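Local coordinates for protein putative serine phosphatase (Pseudomonas aeruginosa, PDB 6K4E) that probably dephosphorylates a phosphothreonine protein as the magnesium-dependent PP2C phosphatase domain of SiaA, in a pathway that controls biofilm formation, at residues B[192-203]-B[230-241]; B[106-116]-B[291-299]. All coordinates share one frame; numbering follows the deposited sequence.

Contact 1 of 2, residues B[192-203]-B[230-241]; sequences ISLYASDGEEVQ and GWTFYLSTDGFL. With MG (magnesium ion), chain H; MG (magnesium ion), chain F.
Asp-198 lies over one face of the Trp-231 indole: its CB sits 3.8 Å from the centroid of the five-membered ring, a CH-pi contact, and its carboxylate stacks at 20° to the ring plane. The carboxylate of Glu-201 meets the ring at the edge, its CD 3.9 Å from CH2 of Trp-231 and its plane nearly perpendicular. The carbonyl O of Ala-196 also lies at the edge, near CZ3. A broad, flat indole suits this partly exposed end, covering turn and strand. Asp-198 holds CG between its backbone N and carbonyl carbon (chi1 65°), bringing OD1 back to accept from Glu-200 N, an Asx turn, and from Glu-201 N, making an Asx motif; Ser-197 OG accepts from Gly-199 N, an ST turn, and donates to Glu-201 O. Away from this turn, which leads into strand 202-203, strand 194-197 runs antiparallel to 231-236. Tyr-195 N donates almost straight to Tyr-234 O (3.0 Å, 173°) while the return bond is more bent; Ser-197 and Thr-232 exchange two backbone bonds. Small Ala-196 leaves room for the Phe-233 ring, its CB 3.6 Å from CE2 of Phe-233, while Leu-194 CD1 touches Leu-235 CD2 (3.8 Å). The chemistry implies a turn fixed by its own polar side chains, while strand 231-236, paired directly as far as Tyr-234 and through water at Ser-236, leads to Asp-238, whose carboxylate oxygens bind different magnesium ions.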
# COMPACT_ATOMS: atom_id res chain seq x y z
N ILE B 192 -2.22 15.49 15.17
CA ILE B 192 -1.79 14.54 16.21
C ILE B 192 -0.89 15.28 17.18
O ILE B 192 -0.04 16.07 16.76
CB ILE B 192 -1.23 13.18 15.70
CG1 ILE B 192 -2.43 12.28 15.21
CG2 ILE B 192 -0.41 12.42 16.83
CD1 ILE B 192 -2.14 10.99 14.73
N SER B 193 -1.14 15.07 18.47
CA SER B 193 -0.41 15.72 19.56
C SER B 193 0.57 14.78 20.21
O SER B 193 0.36 13.56 20.21
CB SER B 193 -1.38 16.19 20.64
OG SER B 193 -2.40 17.03 20.13
N LEU B 194 1.60 15.34 20.81
CA LEU B 194 2.52 14.60 21.65
C LEU B 194 2.17 14.98 23.10
O LEU B 194 2.19 16.15 23.45
CB LEU B 194 3.99 14.89 21.34
CG LEU B 194 5.02 14.22 22.28
CD1 LEU B 194 5.13 12.75 22.04
CD2 LEU B 194 6.34 14.84 22.12
N TYR B 195 1.80 13.99 23.91
CA TYR B 195 1.50 14.18 25.30
C TYR B 195 2.76 13.74 26.07
O TYR B 195 3.43 12.80 25.65
CB TYR B 195 0.31 13.30 25.68
CG TYR B 195 -1.04 13.91 25.39
CD1 TYR B 195 -1.65 14.75 26.31
CD2 TYR B 195 -1.73 13.59 24.22
CE1 TYR B 195 -2.90 15.31 26.06
CE2 TYR B 195 -2.99 14.14 23.96
CZ TYR B 195 -3.57 15.00 24.88
OH TYR B 195 -4.83 15.52 24.69
N ALA B 196 3.11 14.45 27.14
CA ALA B 196 4.28 14.14 27.99
C ALA B 196 3.85 14.31 29.42
O ALA B 196 3.14 15.26 29.72
CB ALA B 196 5.43 15.08 27.71
N SER B 197 4.27 13.39 30.29
CA SER B 197 3.92 13.46 31.70
C SER B 197 5.00 12.86 32.61
O SER B 197 5.63 11.86 32.26
CB SER B 197 2.57 12.81 31.95
OG SER B 197 2.21 13.08 33.29
N ASP B 198 5.20 13.48 33.77
CA ASP B 198 6.14 12.97 34.78
C ASP B 198 5.37 12.40 35.99
O ASP B 198 5.98 12.04 37.00
CB ASP B 198 7.14 14.07 35.19
CG ASP B 198 6.53 15.28 35.90
OD1 ASP B 198 5.29 15.46 35.83
OD2 ASP B 198 7.29 16.07 36.49
N GLY B 199 4.04 12.32 35.85
CA GLY B 199 3.12 11.85 36.89
C GLY B 199 2.55 12.99 37.71
O GLY B 199 1.66 12.76 38.54
N GLU B 200 3.06 14.22 37.52
CA GLU B 200 2.61 15.43 38.21
C GLU B 200 2.01 16.38 37.17
O GLU B 200 0.83 16.72 37.23
CB GLU B 200 3.80 16.09 38.93
CG GLU B 200 3.48 16.61 40.33
CD GLU B 200 3.78 15.72 41.53
OE1 GLU B 200 4.88 15.12 41.60
OE2 GLU B 200 2.90 15.62 42.42
N GLU B 201 2.83 16.76 36.19
CA GLU B 201 2.49 17.67 35.10
C GLU B 201 2.13 16.86 33.82
O GLU B 201 2.70 15.80 33.61
CB GLU B 201 3.72 18.55 34.85
CG GLU B 201 3.56 19.67 33.84
CD GLU B 201 4.82 20.46 33.56
OE1 GLU B 201 4.88 21.09 32.49
OE2 GLU B 201 5.74 20.46 34.41
N VAL B 202 1.16 17.37 33.00
CA VAL B 202 0.79 16.81 31.69
C VAL B 202 1.01 17.96 30.70
O VAL B 202 0.44 19.04 30.88
CB VAL B 202 -0.65 16.21 31.57
CG1 VAL B 202 -0.90 15.62 30.19
CG2 VAL B 202 -0.90 15.15 32.62
N GLN B 203 1.88 17.76 29.70
CA GLN B 203 2.13 18.72 28.62
C GLN B 203 1.58 18.13 27.36
O GLN B 203 1.66 16.92 27.16
CB GLN B 203 3.63 18.95 28.37
CG GLN B 203 4.42 19.45 29.56
CD GLN B 203 5.77 19.99 29.18
OE1 GLN B 203 6.30 20.89 29.84
NE2 GLN B 203 6.39 19.46 28.12
N GLY B 230 12.53 10.82 33.66
CA GLY B 230 11.33 10.65 34.49
C GLY B 230 10.05 11.05 33.78
O GLY B 230 8.99 11.15 34.41
N TRP B 231 10.14 11.24 32.45
CA TRP B 231 9.03 11.62 31.59
C TRP B 231 8.62 10.51 30.66
O TRP B 231 9.47 9.88 30.00
CB TRP B 231 9.37 12.91 30.78
CG TRP B 231 9.35 14.15 31.62
CD1 TRP B 231 10.29 14.55 32.52
CD2 TRP B 231 8.29 15.11 31.68
NE1 TRP B 231 9.89 15.71 33.13
CE2 TRP B 231 8.67 16.09 32.62
CE3 TRP B 231 7.04 15.24 31.02
CZ2 TRP B 231 7.85 17.19 32.92
CZ3 TRP B 231 6.23 16.33 31.32
CH2 TRP B 231 6.63 17.28 32.26
N THR B 232 7.30 10.28 30.57
CA THR B 232 6.72 9.30 29.65
C THR B 232 6.01 10.11 28.58
O THR B 232 5.38 11.12 28.89
CB THR B 232 5.80 8.28 30.38
OG1 THR B 232 6.50 7.74 31.49
CG2 THR B 232 5.41 7.12 29.49
N PHE B 233 6.19 9.72 27.32
CA PHE B 233 5.64 10.39 26.15
C PHE B 233 4.60 9.49 25.53
O PHE B 233 4.67 8.28 25.71
CB PHE B 233 6.74 10.75 25.13
CG PHE B 233 7.76 11.73 25.66
CD1 PHE B 233 8.87 11.28 26.36
CD2 PHE B 233 7.56 13.10 25.54
CE1 PHE B 233 9.78 12.18 26.91
CE2 PHE B 233 8.47 14.01 26.10
CZ PHE B 233 9.59 13.54 26.76
N TYR B 234 3.57 10.10 24.90
CA TYR B 234 2.45 9.35 24.37
C TYR B 234 2.02 9.92 23.07
O TYR B 234 1.73 11.11 22.98
CB TYR B 234 1.24 9.40 25.33
CG TYR B 234 1.54 8.96 26.73
CD1 TYR B 234 2.02 9.87 27.67
CD2 TYR B 234 1.34 7.64 27.13
CE1 TYR B 234 2.30 9.47 28.98
CE2 TYR B 234 1.66 7.22 28.42
CZ TYR B 234 2.10 8.15 29.34
OH TYR B 234 2.39 7.75 30.61
N LEU B 235 1.94 9.05 22.07
CA LEU B 235 1.51 9.40 20.73
C LEU B 235 0.27 8.59 20.49
O LEU B 235 0.37 7.38 20.34
CB LEU B 235 2.61 9.05 19.71
CG LEU B 235 3.74 10.07 19.58
CD1 LEU B 235 4.88 9.51 18.72
CD2 LEU B 235 3.24 11.40 18.98
N SER B 236 -0.89 9.23 20.44
CA SER B 236 -2.13 8.51 20.21
C SER B 236 -2.88 9.11 19.03
O SER B 236 -2.89 10.32 18.86
CB SER B 236 -3.02 8.58 21.45
OG SER B 236 -4.33 8.11 21.18
N THR B 237 -3.58 8.26 18.25
CA THR B 237 -4.47 8.75 17.19
C THR B 237 -5.77 9.16 17.87
O THR B 237 -5.92 8.94 19.08
CB THR B 237 -4.70 7.67 16.11
OG1 THR B 237 -5.23 6.49 16.74
CG2 THR B 237 -3.40 7.30 15.35
N ASP B 238 -6.73 9.76 17.12
CA ASP B 238 -7.98 10.18 17.74
C ASP B 238 -8.89 9.03 18.27
O ASP B 238 -9.79 9.30 19.04
CB ASP B 238 -8.77 11.09 16.77
CG ASP B 238 -9.16 10.44 15.46
OD1 ASP B 238 -8.97 9.20 15.33
OD2 ASP B 238 -9.65 11.16 14.57
N GLY B 239 -8.71 7.81 17.77
CA GLY B 239 -9.58 6.68 18.09
C GLY B 239 -9.90 6.42 19.55
O GLY B 239 -11.05 6.20 19.90
N PHE B 240 -8.87 6.38 20.41
CA PHE B 240 -9.01 6.15 21.85
C PHE B 240 -9.78 7.33 22.48
O PHE B 240 -10.65 7.11 23.34
CB PHE B 240 -7.60 6.02 22.51
CG PHE B 240 -7.59 5.48 23.93
CD1 PHE B 240 -7.93 6.30 25.00
CD2 PHE B 240 -7.24 4.16 24.19
CE1 PHE B 240 -7.92 5.80 26.31
CE2 PHE B 240 -7.24 3.66 25.50
CZ PHE B 240 -7.57 4.48 26.55
N LEU B 241 -9.45 8.58 22.07
CA LEU B 241 -10.07 9.80 22.65
C LEU B 241 -11.48 9.98 22.13
O LEU B 241 -12.27 10.66 22.77
CB LEU B 241 -9.22 11.07 22.36
CG LEU B 241 -7.90 11.22 23.17
CD1 LEU B 241 -6.74 10.42 22.54
CD2 LEU B 241 -7.48 12.65 23.23
MG MG H . -9.57 13.37 14.11
MG MG F . -9.11 7.79 13.47
O HOH W 1 -1.08 11.81 21.57
O HOH W 2 -3.30 12.90 19.82
O HOH W 3 -10.04 9.28 12.40
O HOH W 4 -7.76 6.30 14.55
O HOH W 5 -9.65 6.69 11.75
O HOH W 6 -11.61 12.79 13.26
O HOH W 7 -9.33 12.90 11.83

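Contact 2 of 2, residues B[106-116]-B[291-299]; sequences YLIGVVDCAGH and DDITILSFR. With MG (magnesium ion), chain G; MG (magnesium ion), chain F.
Strands 106-113 and 293-299 run antiparallel, 168° between their directions, but with axes 7.7 Å apart at the closest they share no hydrogen bond and meet through side chains. With CG1 of Ile-108 anti to the backbone N (chi1 -166°), that branch reaches Leu-296, CG1 to CD2 a tight 3.5 Å, while its CG2 lies over one face of the Phe-298 ring, 3.8 Å from the centroid and offset toward the rim. Beta-branched and apolar, Ile-108 can serve both neighbours at once. Val-110 extends the layer, its CG1 3.7 Å from CB of Leu-296. At the other end Tyr-106 brings its ring edge and OH to CD2 of Phe-298, and a water joining that hydroxyl to Arg-299 O gives it a polar partner. Toward the end of 106-113 and just before 293-299, the chemistry turns acidic. Asp-112 splits its carboxylate between two magnesium ions, OD1 on one and OD2 on the other; Asp-291 OD2 joins the second at 1.9 Å, and a water bridging both ions donates to Asp-291 OD1. The ion on Asp-112 OD1 is also held by the backbone O atoms of Cys-113 and Gly-115, and by a water that donates to Asp-292 OD2, a second-shell acid held by backbone N of Gly-94 (to OD2) and Arg-89 (to OD1). Two facing antiparallel sheets with acids clustered round paired metals are characteristic of the PP2C beta-sandwich and its binuclear metal centre.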
# COMPACT_ATOMS: atom_id res chain seq x y z
N TYR B 106 16.25 7.97 18.38
CA TYR B 106 15.32 7.23 17.54
C TYR B 106 14.19 8.07 17.04
O TYR B 106 13.79 9.07 17.67
CB TYR B 106 14.77 5.97 18.26
CG TYR B 106 14.16 6.24 19.61
CD1 TYR B 106 12.79 6.48 19.75
CD2 TYR B 106 14.93 6.20 20.77
CE1 TYR B 106 12.22 6.72 21.00
CE2 TYR B 106 14.37 6.46 22.02
CZ TYR B 106 13.01 6.69 22.13
OH TYR B 106 12.47 6.94 23.38
N LEU B 107 13.62 7.59 15.92
CA LEU B 107 12.45 8.19 15.32
C LEU B 107 11.28 7.31 15.67
O LEU B 107 11.37 6.11 15.51
CB LEU B 107 12.59 8.30 13.79
CG LEU B 107 11.37 8.86 13.04
CD1 LEU B 107 11.22 10.40 13.25
CD2 LEU B 107 11.48 8.55 11.61
N ILE B 108 10.20 7.91 16.16
CA ILE B 108 9.00 7.17 16.55
C ILE B 108 7.75 7.98 16.16
O ILE B 108 7.73 9.19 16.29
CB ILE B 108 9.11 6.80 18.04
CG1 ILE B 108 8.07 5.75 18.45
CG2 ILE B 108 9.08 8.05 18.95
CD1 ILE B 108 8.36 5.01 19.91
N GLY B 109 6.73 7.31 15.66
CA GLY B 109 5.52 8.02 15.25
C GLY B 109 4.28 7.18 15.06
O GLY B 109 4.34 5.96 15.10
N VAL B 110 3.13 7.85 14.90
CA VAL B 110 1.81 7.23 14.68
C VAL B 110 1.19 7.92 13.49
O VAL B 110 1.47 9.10 13.24
CB VAL B 110 0.85 7.26 15.90
CG1 VAL B 110 1.35 6.40 17.05
CG2 VAL B 110 0.53 8.70 16.34
N VAL B 111 0.35 7.20 12.74
CA VAL B 111 -0.28 7.75 11.54
C VAL B 111 -1.72 7.26 11.52
O VAL B 111 -1.96 6.10 11.82
CB VAL B 111 0.46 7.34 10.21
CG1 VAL B 111 -0.20 7.98 9.00
CG2 VAL B 111 1.95 7.70 10.23
N ASP B 112 -2.66 8.14 11.17
CA ASP B 112 -4.07 7.77 11.01
C ASP B 112 -4.40 8.21 9.61
O ASP B 112 -4.47 9.42 9.35
CB ASP B 112 -4.96 8.51 12.06
CG ASP B 112 -6.46 8.21 11.98
OD1 ASP B 112 -6.87 7.51 11.03
OD2 ASP B 112 -7.21 8.61 12.92
N CYS B 113 -4.50 7.23 8.67
CA CYS B 113 -4.83 7.45 7.26
C CYS B 113 -6.33 7.61 7.12
O CYS B 113 -7.06 7.01 7.89
CB CYS B 113 -4.34 6.29 6.40
SG CYS B 113 -2.56 6.04 6.43
N ALA B 114 -6.78 8.31 6.07
CA ALA B 114 -8.21 8.50 5.79
C ALA B 114 -8.93 7.16 5.76
O ALA B 114 -8.44 6.21 5.16
CB ALA B 114 -8.39 9.21 4.47
N GLY B 115 -10.02 7.07 6.50
CA GLY B 115 -10.81 5.86 6.59
C GLY B 115 -10.31 4.83 7.59
O GLY B 115 -9.35 5.05 8.35
N HIS B 116 -11.01 3.72 7.63
CA HIS B 116 -10.68 2.57 8.45
C HIS B 116 -11.02 1.37 7.56
O HIS B 116 -11.35 1.58 6.39
CB HIS B 116 -11.47 2.58 9.77
CG HIS B 116 -12.94 2.73 9.58
ND1 HIS B 116 -13.72 1.63 9.25
CD2 HIS B 116 -13.73 3.82 9.63
CE1 HIS B 116 -14.95 2.09 9.13
NE2 HIS B 116 -15.01 3.40 9.34
N ASP B 291 -13.63 3.69 16.20
CA ASP B 291 -12.53 3.94 15.26
C ASP B 291 -11.32 3.07 15.62
O ASP B 291 -11.31 2.39 16.65
CB ASP B 291 -12.16 5.45 15.30
CG ASP B 291 -11.23 5.92 14.20
OD1 ASP B 291 -11.07 5.19 13.20
OD2 ASP B 291 -10.69 7.04 14.32
N ASP B 292 -10.32 3.04 14.73
CA ASP B 292 -9.07 2.34 14.95
C ASP B 292 -8.38 3.02 16.13
O ASP B 292 -8.38 4.26 16.23
CB ASP B 292 -8.18 2.45 13.70
CG ASP B 292 -8.78 1.82 12.49
OD1 ASP B 292 -9.28 0.71 12.60
OD2 ASP B 292 -8.72 2.45 11.41
N ILE B 293 -7.83 2.23 17.04
CA ILE B 293 -7.13 2.73 18.22
C ILE B 293 -5.62 2.44 18.09
O ILE B 293 -5.22 1.37 17.65
CB ILE B 293 -7.77 2.16 19.53
CG1 ILE B 293 -9.22 2.68 19.70
CG2 ILE B 293 -6.92 2.46 20.78
CD1 ILE B 293 -10.13 1.89 20.61
N THR B 294 -4.79 3.44 18.44
CA THR B 294 -3.33 3.35 18.50
C THR B 294 -2.83 4.28 19.55
O THR B 294 -3.20 5.44 19.57
CB THR B 294 -2.61 3.68 17.18
OG1 THR B 294 -3.30 3.05 16.11
CG2 THR B 294 -1.12 3.18 17.18
N ILE B 295 -1.99 3.74 20.44
CA ILE B 295 -1.25 4.50 21.43
C ILE B 295 0.17 3.94 21.41
O ILE B 295 0.38 2.78 21.73
CB ILE B 295 -1.84 4.54 22.87
CG1 ILE B 295 -3.27 5.08 22.89
CG2 ILE B 295 -0.91 5.34 23.82
CD1 ILE B 295 -3.81 5.29 24.35
N LEU B 296 1.14 4.78 21.05
CA LEU B 296 2.54 4.43 21.08
C LEU B 296 3.19 5.29 22.14
O LEU B 296 3.13 6.52 22.09
CB LEU B 296 3.21 4.59 19.70
CG LEU B 296 4.66 4.10 19.53
CD1 LEU B 296 4.91 2.77 20.25
CD2 LEU B 296 5.04 4.04 18.07
N SER B 297 3.71 4.63 23.18
CA SER B 297 4.32 5.31 24.29
C SER B 297 5.76 4.94 24.38
O SER B 297 6.11 3.84 23.99
CB SER B 297 3.59 4.99 25.59
OG SER B 297 4.18 5.62 26.72
N PHE B 298 6.58 5.88 24.85
CA PHE B 298 8.03 5.79 25.01
C PHE B 298 8.49 6.65 26.17
O PHE B 298 7.85 7.63 26.50
CB PHE B 298 8.75 6.16 23.71
CG PHE B 298 8.49 7.54 23.15
CD1 PHE B 298 7.34 7.81 22.41
CD2 PHE B 298 9.41 8.55 23.32
CE1 PHE B 298 7.11 9.09 21.87
CE2 PHE B 298 9.18 9.83 22.78
CZ PHE B 298 8.04 10.09 22.05
N ARG B 299 9.56 6.24 26.85
CA ARG B 299 10.02 6.96 28.02
C ARG B 299 11.51 7.23 27.98
O ARG B 299 12.27 6.37 27.52
CB ARG B 299 9.63 6.16 29.28
CG ARG B 299 10.20 6.68 30.58
CD ARG B 299 9.53 6.05 31.75
NE ARG B 299 10.27 6.30 32.99
CZ ARG B 299 9.84 7.08 33.97
NH1 ARG B 299 8.69 7.72 33.87
NH2 ARG B 299 10.57 7.22 35.07
MG MG G . -8.50 6.58 9.79
MG MG F . -9.11 7.79 13.47
O HOH W 8 14.08 6.42 25.49
O HOH W 5 -9.65 6.69 11.75
O HOH W 4 -7.76 6.30 14.55
O HOH W 9 -7.82 4.88 10.96
O HOH W 3 -10.04 9.28 12.40
O HOH W 10 -8.93 8.59 9.72

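Both contacts are largely buried, yet contact 2 lies at the centre of the chain while contact 1 extends to a partly exposed hairpin turn. Contact 1 joins neighbouring strands within one sheet and relies on backbone hydrogen bonds; contact 2 spans the two sheets and relies on apolar side chains. They share a sheet, since strand 231-236 lies beside 293-300: Phe-233 N approaches Phe-298 O at 2.8 Å, probably a hydrogen bond, and the rings of these residues meet. Contact 1 is nested in the chain loop that contact 2 closes. At the metal end they converge, Asp-238 joining Asp-112 and Asp-291 on one shared magnesium ion.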